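Local coordinates for protein PA1221 (Pseudomonas aeruginosa, PDB 4DG8) that binds adenosine monophosphate and belongs to the AMP-binding (ANL) family, with a predicted phosphopantetheine attachment domain following in the same chain, at residues A[336-339]-A[340-344]; A[321-325]-A[326-330]; A[63-66]-A[67-71]; A[84-87]-A[88-92]; A[477-480]-A[481-485]. All coordinates share one frame; numbering follows the deposited sequence.

Overall arrangement
Five local contacts, each within one continuous run of chain, sample an AMP-binding protein of the ANL family. Along the sequence they come in the order interaction 3, 4, 2, 1, 5. Interactions 1 and 2 touch: strands 319-322 and 337-338 are neighbours in one mixed sheet, and the centres of the two interactions lie about 19 Å apart. Interactions 3 and 4, about 16 Å between centres, form a second pair where helix 55-72 packs on helix 88-99. Interaction 5, from the end of helix 473-478 into the loop after it, comes last. The side chains of Trp482 there and of His321 in interaction 2 lie about 9 and 8 Å from the bound AMP, so distant parts of the chain converge near the nucleotide.

Interaction 1: residues A[336-339]-A[340-344]; sequences GKAI and AGTAV
Ile339 and Thr342 meet as the first and last residues of a type II beta turn, with Ala340 and Gly341 at its corners, which carries the chain from the edge strand 337-338 of a mixed sheet into strand 342-347 of an antiparallel one. The turn is closed by Thr342 N, which donates to Ile339 O over 3.0 Å with an N-H...O angle of 146°. Gly341, at phi 89°, occupies the third position, where a side chain would press on the preceding carbonyl oxygen.

The isoleucine side chain can be followed outward from this bond. Its CB lies beside Ala340 N, the next amide in the chain. With chi1 at 71°, CG1 is set between the backbone N and the carbonyl carbon, and from there it faces both Ala340 O, at 3.6 Å, and the threonine hydroxyl, Thr342 OG1 standing 3.9 Å from Ile339 CG1. The terminal CD1 continues past Ala340 O at 4.0 Å, and the buried side chain also packs on Arg191 and Leu192 of helix 186-193.

On the strand side, Ala338 CB points at the returning chain and rests 3.4 Å from Thr342 O, then 3.9 Å from Ala343 CA. The hydroxyl of Thr342 takes its hydrogen bond from Arg191 NE, and Ala340 N is bound by Gln196 OE1.

Across the turn, then, one backbone bond supplies the polar link and aliphatic carbons of Ala338 and Ile339 lie around it, while the buried threonine oxygen finds its partner in a neighbouring helix.

Interaction 2: residues A[321-325]-A[326-330]; sequences HVVTD and DDLEE
His321 holds its ring anti to its own backbone N (chi1 178°), and Asp327, with chi1 at -65°, swings its carboxylate back beside its amide; the two side chains come at each other from opposite directions. They join at His321 NE2 and Asp327 OD2, 2.6 Å apart, in a His-carboxylate hydrogen bond at the edge of the imidazole, whose plane is turned 52° from that of the carboxylate. The same oxygen accepts a nearly straight bond from Thr324 N at 2.7 Å. The two donors reach OD2 from opposite faces of the carboxylate, so the oxygen is gripped from above and below. Asp327 OD1 forms a salt bridge with Arg411, which together with these bonds fixes the rotation of the group.

The aspartate belongs to a short 3-10 segment, residues 326-329, reached through a short loop after strand 319-322. At its start Asp327 N returns a weak bond of 3.3 Å to Thr324 OG1, and Leu328 N donates to Asp325 O at 3.2 Å. A water bridges that carbonyl oxygen to Glu329 OE2, which is also salt-bridged to Arg294 of helix 290-299.

Apart from these polar bonds, Val323 CG1 comes within 4.2 Å of Leu328 CD2. Both side chains continue onto Val293 and Leu297 of helix 290-299, while the imidazole of His321 rests on Pro334.

Interaction 3: residues A[63-66]-A[67-71]; sequences EQLS and DYLLE
Helix 55-72 of the AMP-binding family region contributes about two and a half turns here, in which Leu65 meets Tyr68 and Leu69 while Ser66 meets Leu70. Leu65, its CG anti to the backbone N (chi1 178°), lets CD1 bend forward to 4.2 Å from Tyr68 CD2, at a slant to the phenol ring. Its branch point, CG, lies 4.4 Å from Leu69 CG, so the leucine touches the side chains three and four residues on. Leu69 CG also sits 3.4 Å from Leu65 O, close over the peptide that its own amide binds.

The backbone follows alpha-helical i to i+4 bonding: Leu69 N donates to Leu65 O in the carbonyl plane, and Leu70 N donates to Ser66 O at 2.8 Å. Asp67 N bonds Glu63 O, with a weaker second link to Gln64 O, which itself receives Tyr68 N. Leu65 and Leu69 form part of the helix face packed against helix 88-99, where Leu65 reaches Cys93 and Ala96 and Leu69 reaches Ile97.

On another side of the same helix, Leu70 CD1 lies 3.6 Å from Ser66 OG, a methyl group beside a buried hydroxyl that is hydrogen-bonded to Ser100. Asp67 folds its carboxylate back along the helix (chi1 -74°), placing CG 3.4 Å from Glu63 O. The approach of acid to carbonyl is presumably offset by Arg158, which forms a salt bridge with Asp67 OD1, and by Ser155 N, which donates to that oxygen. Tyr68 also meets the ring of His72, their planes inclined at about 45°.

Interaction 4: residues A[84-87]-A[88-92]; sequences GEYS and RESIT
Ser87, extended at phi -149° and psi 165°, brings the loop from strand 79-83 up to the first turn of helix 88-99, and Ser87 O accepts an almost perfectly straight bond from Ile91 N at 3.3 Å. Each serine hydroxyl at this corner accepts from the other's backbone amide. Ser90 N donates to Ser87 OG at 3.1 Å, and Ser87 N donates to Ser90 OG at 3.1 Å. Both serines keep OG between their own backbone N and carbonyl carbon, turning the hydroxyl towards the other's amide. Ser87 OG also gives a weak bond of 3.3 Å to Glu89 OE1, reached by a bend in the glutamate chain.

Beside the polar corner, Ile91 CD1 approaches Tyr86 CD2 to 4.1 Å, the two side chains crossing at about a right angle. Both pack on Ile222 of helix 217-226, and the phenol oxygen of Tyr86 is hydrogen-bonded to Ser211 O. One turn along, Arg88 O accepts from both Thr92 OG1 (2.7 Å) and Thr92 N, which reach it from opposite faces of the carbonyl plane, while Arg88 forms a salt bridge with Asp48.

Reciprocal bonding between the N-cap serine and the residue three positions later is the signature of a capping box, here at the strand-to-helix junction of the AMP-binding region.

Interaction 5: residues A[477-480]-A[481-485]; sequences RQLP and TWQRP
Pro480 leads into a short 3-10 segment, residues 481-483, and packs against its last residue, Gln483, in the loop that runs from helix 473-478 towards strand 487-490. Among the backbone bonds, Gln483 N donates to Pro480 O at 3.0 Å, coming from above the carbonyl plane, and Arg484 N repeats the three-residue step by binding Thr481 O. Thr481 N is bound by Gln111 OE1 nearby.

The charged side chain adds a second set of bonds. Arg484 runs extended from CG to NE, carrying its guanidinium back to the residue before the proline. There NE donates to Leu479 O at 3.0 Å, and NH2 adds a weak bond to the same oxygen at 3.1 Å. Leu479 O thus sits at the edge of the guanidinium, held by two of its nitrogens, with the NE bond bent to 137°. A face of the group is covered by Thr481 CG2, lying towards the rim, while the aliphatic part contributes too, Arg484 CG approaching Leu479 CB.

Van der Waals contacts centre on the proline ring. Pro480 and Trp482 lie side by side, pointing the same way, with Pro480 CB 3.7 Å from Trp482 CD1. Gln483 crosses the proline obliquely, its amide carbon CD reaching 3.6 Å from Pro480 CG. Leu479 meets the glutamine at about a right angle, CD2 lying 3.8 Å from Gln483 OE1.

Aromatic contacts complete the loop. Trp482 stacks with Tyr427. The indole also takes Gln483 CG over the centre of one face, the carbon standing 3.3 Å above the ring plane.

Interaction 1: residues A[336-339]-A[340-344]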
# COMPACT_ATOMS: atom_id res chain seq x y z
N GLY A 336 -18.50 -0.09 3.07
CA GLY A 336 -19.10 -1.42 3.06
C GLY A 336 -18.90 -2.30 4.28
O GLY A 336 -19.16 -1.90 5.42
N LYS A 337 -18.47 -3.54 4.03
CA LYS A 337 -18.35 -4.53 5.10
C LYS A 337 -17.00 -5.24 5.06
O LYS A 337 -16.25 -5.11 4.10
CB LYS A 337 -19.50 -5.54 5.01
CG LYS A 337 -20.89 -4.93 5.18
CD LYS A 337 -22.01 -5.94 4.88
CE LYS A 337 -23.40 -5.34 5.07
NZ LYS A 337 -24.49 -6.27 4.61
N ALA A 338 -16.70 -5.99 6.13
CA ALA A 338 -15.46 -6.77 6.23
C ALA A 338 -15.22 -7.68 5.03
O ALA A 338 -16.12 -8.39 4.58
CB ALA A 338 -15.48 -7.61 7.53
N ILE A 339 -14.01 -7.66 4.49
CA ILE A 339 -13.68 -8.62 3.45
C ILE A 339 -13.51 -9.97 4.12
O ILE A 339 -13.32 -10.06 5.34
CB ILE A 339 -12.39 -8.23 2.69
CG1 ILE A 339 -11.16 -8.41 3.57
CG2 ILE A 339 -12.48 -6.76 2.20
CD1 ILE A 339 -9.86 -8.37 2.77
N ALA A 340 -13.62 -11.03 3.33
CA ALA A 340 -13.42 -12.38 3.87
C ALA A 340 -12.08 -12.50 4.63
O ALA A 340 -11.06 -11.95 4.21
CB ALA A 340 -13.52 -13.43 2.74
N GLY A 341 -12.10 -13.20 5.76
CA GLY A 341 -10.90 -13.39 6.56
C GLY A 341 -10.72 -12.28 7.58
O GLY A 341 -9.87 -12.34 8.48
N THR A 342 -11.55 -11.25 7.45
CA THR A 342 -11.51 -10.13 8.37
C THR A 342 -12.84 -9.97 9.08
O THR A 342 -13.89 -10.39 8.57
CB THR A 342 -11.13 -8.86 7.61
OG1 THR A 342 -9.77 -8.97 7.20
CG2 THR A 342 -11.31 -7.61 8.48
N ALA A 343 -12.81 -9.39 10.28
CA ALA A 343 -14.03 -8.93 10.93
C ALA A 343 -13.82 -7.52 11.47
O ALA A 343 -12.69 -7.12 11.72
CB ALA A 343 -14.42 -9.89 12.06
N VAL A 344 -14.89 -6.76 11.63
CA VAL A 344 -14.76 -5.45 12.26
C VAL A 344 -15.81 -5.21 13.34
O VAL A 344 -16.90 -5.77 13.29
CB VAL A 344 -14.84 -4.27 11.24
CG1 VAL A 344 -13.71 -4.35 10.24
CG2 VAL A 344 -16.19 -4.26 10.52

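Interaction 2: residues A[321-325]-A[326-330]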
# COMPACT_ATOMS: atom_id res chain seq x y z
N HIS A 321 -16.64 -2.18 -0.54
CA HIS A 321 -18.04 -1.98 -0.92
C HIS A 321 -18.16 -1.94 -2.45
O HIS A 321 -17.51 -1.14 -3.11
CB HIS A 321 -18.58 -0.69 -0.30
CG HIS A 321 -19.99 -0.38 -0.68
ND1 HIS A 321 -21.06 -1.18 -0.31
CD2 HIS A 321 -20.52 0.64 -1.40
CE1 HIS A 321 -22.17 -0.67 -0.79
NE2 HIS A 321 -21.88 0.43 -1.46
N VAL A 322 -18.99 -2.81 -3.01
CA VAL A 322 -19.25 -2.73 -4.44
C VAL A 322 -20.25 -1.60 -4.66
O VAL A 322 -21.35 -1.61 -4.10
CB VAL A 322 -19.77 -4.07 -4.99
CG1 VAL A 322 -20.34 -3.89 -6.38
CG2 VAL A 322 -18.65 -5.12 -5.00
N VAL A 323 -19.85 -0.60 -5.44
CA VAL A 323 -20.65 0.60 -5.59
C VAL A 323 -21.94 0.35 -6.36
O VAL A 323 -21.90 -0.22 -7.44
CB VAL A 323 -19.86 1.73 -6.29
CG1 VAL A 323 -20.80 2.94 -6.53
CG2 VAL A 323 -18.66 2.12 -5.45
N THR A 324 -23.08 0.76 -5.80
CA THR A 324 -24.34 0.60 -6.51
C THR A 324 -24.89 1.88 -7.12
O THR A 324 -24.41 2.98 -6.86
CB THR A 324 -25.48 0.06 -5.61
OG1 THR A 324 -25.69 0.96 -4.50
CG2 THR A 324 -25.17 -1.33 -5.11
N ASP A 325 -25.97 1.70 -7.87
CA ASP A 325 -26.70 2.80 -8.46
C ASP A 325 -27.19 3.79 -7.40
O ASP A 325 -27.05 5.00 -7.55
CB ASP A 325 -27.89 2.25 -9.25
CG ASP A 325 -28.65 3.34 -9.95
OD1 ASP A 325 -28.02 4.10 -10.72
OD2 ASP A 325 -29.88 3.47 -9.69
N ASP A 326 -27.77 3.26 -6.32
CA ASP A 326 -28.26 4.10 -5.23
C ASP A 326 -27.16 4.89 -4.54
O ASP A 326 -27.37 6.03 -4.11
CB ASP A 326 -28.94 3.23 -4.19
CG ASP A 326 -30.42 3.43 -4.18
OD1 ASP A 326 -30.94 3.94 -5.19
OD2 ASP A 326 -31.05 3.08 -3.16
N ASP A 327 -25.98 4.28 -4.42
CA ASP A 327 -24.86 4.93 -3.74
C ASP A 327 -24.54 6.28 -4.36
O ASP A 327 -24.01 7.15 -3.69
CB ASP A 327 -23.61 4.03 -3.76
CG ASP A 327 -23.81 2.76 -2.96
OD1 ASP A 327 -24.67 2.78 -2.03
OD2 ASP A 327 -23.12 1.75 -3.27
N LEU A 328 -24.87 6.44 -5.64
CA LEU A 328 -24.49 7.65 -6.36
C LEU A 328 -25.32 8.84 -5.91
O LEU A 328 -25.05 9.98 -6.30
CB LEU A 328 -24.64 7.45 -7.86
CG LEU A 328 -23.85 6.29 -8.45
CD1 LEU A 328 -24.15 6.19 -9.93
CD2 LEU A 328 -22.36 6.44 -8.20
N GLU A 329 -26.33 8.57 -5.09
CA GLU A 329 -27.18 9.62 -4.55
C GLU A 329 -26.76 10.06 -3.15
O GLU A 329 -27.39 10.94 -2.58
CB GLU A 329 -28.64 9.15 -4.50
CG GLU A 329 -29.19 8.75 -5.84
CD GLU A 329 -29.02 9.84 -6.88
OE1 GLU A 329 -29.39 11.00 -6.60
OE2 GLU A 329 -28.51 9.52 -7.97
N GLU A 330 -25.72 9.45 -2.59
CA GLU A 330 -25.34 9.75 -1.21
C GLU A 330 -24.23 10.79 -1.12
O GLU A 330 -23.60 11.12 -2.14
CB GLU A 330 -24.87 8.46 -0.51
CG GLU A 330 -25.83 7.27 -0.63
CD GLU A 330 -26.77 7.14 0.57
OE1 GLU A 330 -26.72 7.99 1.47
OE2 GLU A 330 -27.57 6.17 0.60
O HOH W 1 -28.32 7.29 -9.04

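Interaction 3: residues A[63-66]-A[67-71]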
# COMPACT_ATOMS: atom_id res chain seq x y z
N GLU A 63 12.42 -20.38 -8.44
CA GLU A 63 13.06 -21.50 -7.74
C GLU A 63 14.58 -21.36 -7.82
O GLU A 63 15.27 -21.52 -6.81
CB GLU A 63 12.61 -22.85 -8.30
CG GLU A 63 11.16 -23.24 -7.92
CD GLU A 63 10.79 -24.67 -8.31
OE1 GLU A 63 11.23 -25.17 -9.37
OE2 GLU A 63 10.04 -25.30 -7.54
N GLN A 64 15.10 -21.04 -9.01
CA GLN A 64 16.55 -20.86 -9.16
C GLN A 64 17.13 -19.72 -8.29
O GLN A 64 18.13 -19.89 -7.54
CB GLN A 64 16.90 -20.64 -10.64
CG GLN A 64 18.40 -20.54 -10.89
CD GLN A 64 18.72 -20.32 -12.35
OE1 GLN A 64 17.85 -20.45 -13.22
NE2 GLN A 64 19.98 -19.98 -12.63
N LEU A 65 16.48 -18.56 -8.37
CA LEU A 65 16.88 -17.45 -7.53
C LEU A 65 16.79 -17.85 -6.04
O LEU A 65 17.64 -17.47 -5.23
CB LEU A 65 16.01 -16.22 -7.81
CG LEU A 65 16.31 -15.00 -6.95
CD1 LEU A 65 17.80 -14.67 -7.00
CD2 LEU A 65 15.48 -13.79 -7.41
N SER A 66 15.76 -18.61 -5.69
CA SER A 66 15.59 -19.07 -4.32
C SER A 66 16.76 -19.96 -3.93
O SER A 66 17.16 -19.98 -2.78
CB SER A 66 14.25 -19.78 -4.12
OG SER A 66 14.17 -20.39 -2.83
N ASP A 67 17.30 -20.70 -4.90
CA ASP A 67 18.46 -21.52 -4.63
C ASP A 67 19.61 -20.63 -4.17
O ASP A 67 20.31 -20.92 -3.19
CB ASP A 67 18.88 -22.31 -5.87
CG ASP A 67 17.95 -23.45 -6.18
OD1 ASP A 67 17.24 -23.89 -5.25
OD2 ASP A 67 17.95 -23.90 -7.35
N TYR A 68 19.80 -19.53 -4.89
CA TYR A 68 20.81 -18.55 -4.47
C TYR A 68 20.54 -17.93 -3.05
O TYR A 68 21.43 -17.87 -2.16
CB TYR A 68 20.94 -17.47 -5.56
CG TYR A 68 21.73 -16.25 -5.15
CD1 TYR A 68 23.10 -16.17 -5.38
CD2 TYR A 68 21.10 -15.18 -4.52
CE1 TYR A 68 23.82 -15.06 -5.00
CE2 TYR A 68 21.80 -14.07 -4.14
CZ TYR A 68 23.16 -14.00 -4.38
OH TYR A 68 23.86 -12.88 -3.99
N LEU A 69 19.30 -17.48 -2.84
CA LEU A 69 18.93 -16.88 -1.56
C LEU A 69 19.17 -17.86 -0.40
O LEU A 69 19.68 -17.48 0.66
CB LEU A 69 17.47 -16.44 -1.57
CG LEU A 69 17.07 -15.42 -2.64
CD1 LEU A 69 15.61 -14.99 -2.43
CD2 LEU A 69 18.01 -14.21 -2.59
N LEU A 70 18.76 -19.11 -0.59
CA LEU A 70 18.92 -20.10 0.45
C LEU A 70 20.39 -20.40 0.68
O LEU A 70 20.79 -20.69 1.81
CB LEU A 70 18.16 -21.38 0.11
CG LEU A 70 16.66 -21.16 0.31
CD1 LEU A 70 15.84 -22.32 -0.23
CD2 LEU A 70 16.33 -20.86 1.78
N GLU A 71 21.19 -20.34 -0.38
CA GLU A 71 22.62 -20.53 -0.21
C GLU A 71 23.21 -19.46 0.72
O GLU A 71 24.03 -19.77 1.59
CB GLU A 71 23.37 -20.55 -1.53
CG GLU A 71 24.88 -20.54 -1.32
CD GLU A 71 25.67 -20.74 -2.60
OE1 GLU A 71 25.35 -20.09 -3.63
OE2 GLU A 71 26.62 -21.56 -2.57

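Interaction 4: residues A[84-87]-A[88-92]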
# COMPACT_ATOMS: atom_id res chain seq x y z
N GLY A 84 13.81 -1.70 -7.87
CA GLY A 84 13.75 -1.41 -9.30
C GLY A 84 12.33 -1.12 -9.76
O GLY A 84 11.38 -1.40 -9.03
N GLU A 85 12.18 -0.62 -10.99
CA GLU A 85 10.86 -0.42 -11.59
C GLU A 85 10.21 -1.78 -11.85
O GLU A 85 10.91 -2.79 -11.94
CB GLU A 85 10.97 0.35 -12.91
CG GLU A 85 11.49 1.78 -12.79
CD GLU A 85 10.65 2.63 -11.86
OE1 GLU A 85 9.46 2.32 -11.68
OE2 GLU A 85 11.18 3.62 -11.32
N TYR A 86 8.89 -1.83 -11.98
CA TYR A 86 8.27 -3.12 -12.22
C TYR A 86 8.85 -3.79 -13.46
O TYR A 86 8.86 -3.20 -14.54
CB TYR A 86 6.75 -3.04 -12.30
CG TYR A 86 6.16 -3.05 -10.92
CD1 TYR A 86 5.43 -1.98 -10.45
CD2 TYR A 86 6.39 -4.13 -10.07
CE1 TYR A 86 4.93 -1.97 -9.17
CE2 TYR A 86 5.89 -4.14 -8.79
CZ TYR A 86 5.16 -3.05 -8.34
OH TYR A 86 4.65 -3.05 -7.07
N SER A 87 9.33 -5.01 -13.26
CA SER A 87 9.86 -5.82 -14.35
C SER A 87 9.57 -7.28 -14.01
O SER A 87 9.24 -7.60 -12.87
CB SER A 87 11.36 -5.61 -14.49
OG SER A 87 12.04 -6.15 -13.36
N ARG A 88 9.70 -8.16 -15.00
CA ARG A 88 9.56 -9.58 -14.73
C ARG A 88 10.60 -10.02 -13.68
O ARG A 88 10.32 -10.86 -12.81
CB ARG A 88 9.67 -10.39 -16.04
CG ARG A 88 10.95 -10.16 -16.82
CD ARG A 88 11.01 -11.07 -18.02
NE ARG A 88 10.04 -10.66 -19.05
CZ ARG A 88 9.83 -11.31 -20.19
NH1 ARG A 88 10.52 -12.42 -20.46
NH2 ARG A 88 8.94 -10.85 -21.06
N GLU A 89 11.78 -9.42 -13.73
CA GLU A 89 12.79 -9.68 -12.70
C GLU A 89 12.34 -9.34 -11.26
O GLU A 89 12.55 -10.14 -10.35
CB GLU A 89 14.10 -8.91 -12.98
CG GLU A 89 14.91 -9.48 -14.14
CD GLU A 89 14.38 -9.07 -15.49
OE1 GLU A 89 13.57 -8.12 -15.55
OE2 GLU A 89 14.77 -9.70 -16.48
N SER A 90 11.74 -8.18 -11.04
CA SER A 90 11.37 -7.83 -9.66
C SER A 90 10.27 -8.77 -9.10
O SER A 90 10.36 -9.24 -7.95
CB SER A 90 11.05 -6.33 -9.51
OG SER A 90 10.03 -5.92 -10.39
N ILE A 91 9.29 -9.07 -9.93
CA ILE A 91 8.24 -10.04 -9.62
C ILE A 91 8.82 -11.42 -9.25
O ILE A 91 8.45 -12.04 -8.23
CB ILE A 91 7.27 -10.21 -10.83
CG1 ILE A 91 6.62 -8.88 -11.23
CG2 ILE A 91 6.21 -11.29 -10.53
CD1 ILE A 91 5.82 -8.20 -10.13
N THR A 92 9.75 -11.89 -10.09
CA THR A 92 10.47 -13.12 -9.79
C THR A 92 11.21 -13.04 -8.44
O THR A 92 11.25 -14.02 -7.67
CB THR A 92 11.45 -13.45 -10.93
OG1 THR A 92 10.75 -13.40 -12.18
CG2 THR A 92 12.09 -14.82 -10.74

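Interaction 5: residues A[477-480]-A[481-485]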
# COMPACT_ATOMS: atom_id res chain seq x y z
N ARG A 477 17.57 17.78 2.87
CA ARG A 477 18.57 16.81 2.45
C ARG A 477 18.46 15.45 3.15
O ARG A 477 18.81 14.42 2.57
CB ARG A 477 19.98 17.37 2.65
CG ARG A 477 20.38 18.43 1.64
CD ARG A 477 21.87 18.69 1.71
NE ARG A 477 22.25 19.39 2.93
CZ ARG A 477 22.36 20.71 3.03
NH1 ARG A 477 22.10 21.48 1.98
NH2 ARG A 477 22.72 21.27 4.18
N GLN A 478 17.98 15.45 4.40
CA GLN A 478 17.88 14.21 5.17
C GLN A 478 16.54 13.48 5.04
O GLN A 478 16.42 12.32 5.44
CB GLN A 478 18.14 14.48 6.65
CG GLN A 478 19.59 14.81 6.97
CD GLN A 478 19.81 14.95 8.46
OE1 GLN A 478 19.73 16.05 9.00
NE2 GLN A 478 20.07 13.83 9.12
N LEU A 479 15.55 14.16 4.48
CA LEU A 479 14.21 13.58 4.36
C LEU A 479 14.08 12.74 3.09
O LEU A 479 14.76 12.99 2.09
CB LEU A 479 13.13 14.68 4.38
CG LEU A 479 13.04 15.59 5.61
CD1 LEU A 479 12.06 16.74 5.36
CD2 LEU A 479 12.65 14.81 6.87
N PRO A 480 13.21 11.73 3.14
CA PRO A 480 12.93 11.04 1.88
C PRO A 480 12.23 12.00 0.92
O PRO A 480 11.57 12.95 1.38
CB PRO A 480 11.99 9.90 2.30
CG PRO A 480 11.37 10.37 3.57
CD PRO A 480 12.41 11.20 4.26
N THR A 481 12.39 11.79 -0.38
CA THR A 481 11.84 12.71 -1.37
C THR A 481 10.37 13.03 -1.09
O THR A 481 9.96 14.20 -1.13
CB THR A 481 11.97 12.16 -2.82
OG1 THR A 481 11.36 10.87 -2.91
CG2 THR A 481 13.44 12.08 -3.24
N TRP A 482 9.59 12.00 -0.78
CA TRP A 482 8.14 12.14 -0.66
C TRP A 482 7.71 13.01 0.54
O TRP A 482 6.56 13.44 0.61
CB TRP A 482 7.46 10.78 -0.63
CG TRP A 482 7.65 10.04 0.66
CD1 TRP A 482 8.65 9.15 0.97
CD2 TRP A 482 6.81 10.11 1.82
NE1 TRP A 482 8.48 8.67 2.25
CE2 TRP A 482 7.37 9.25 2.80
CE3 TRP A 482 5.64 10.82 2.13
CZ2 TRP A 482 6.79 9.08 4.06
CZ3 TRP A 482 5.07 10.65 3.39
CH2 TRP A 482 5.65 9.78 4.34
N GLN A 483 8.62 13.26 1.49
CA GLN A 483 8.34 14.14 2.62
C GLN A 483 8.87 15.56 2.47
O GLN A 483 8.64 16.39 3.35
CB GLN A 483 8.92 13.56 3.91
CG GLN A 483 8.29 12.27 4.36
CD GLN A 483 8.85 11.80 5.69
OE1 GLN A 483 9.71 12.45 6.28
NE2 GLN A 483 8.38 10.65 6.15
N ARG A 484 9.60 15.85 1.40
CA ARG A 484 10.17 17.18 1.23
C ARG A 484 9.13 18.13 0.68
O ARG A 484 8.53 17.85 -0.36
CB ARG A 484 11.37 17.16 0.29
CG ARG A 484 12.56 16.38 0.81
CD ARG A 484 13.54 16.12 -0.31
NE ARG A 484 14.59 15.19 0.07
CZ ARG A 484 15.51 14.73 -0.76
NH1 ARG A 484 15.50 15.13 -2.04
NH2 ARG A 484 16.43 13.89 -0.33
N PRO A 485 8.90 19.26 1.37
CA PRO A 485 7.93 20.22 0.85
C PRO A 485 8.28 20.64 -0.57
O PRO A 485 9.46 20.78 -0.89
CB PRO A 485 8.08 21.41 1.79
CG PRO A 485 8.54 20.80 3.07
CD PRO A 485 9.43 19.65 2.68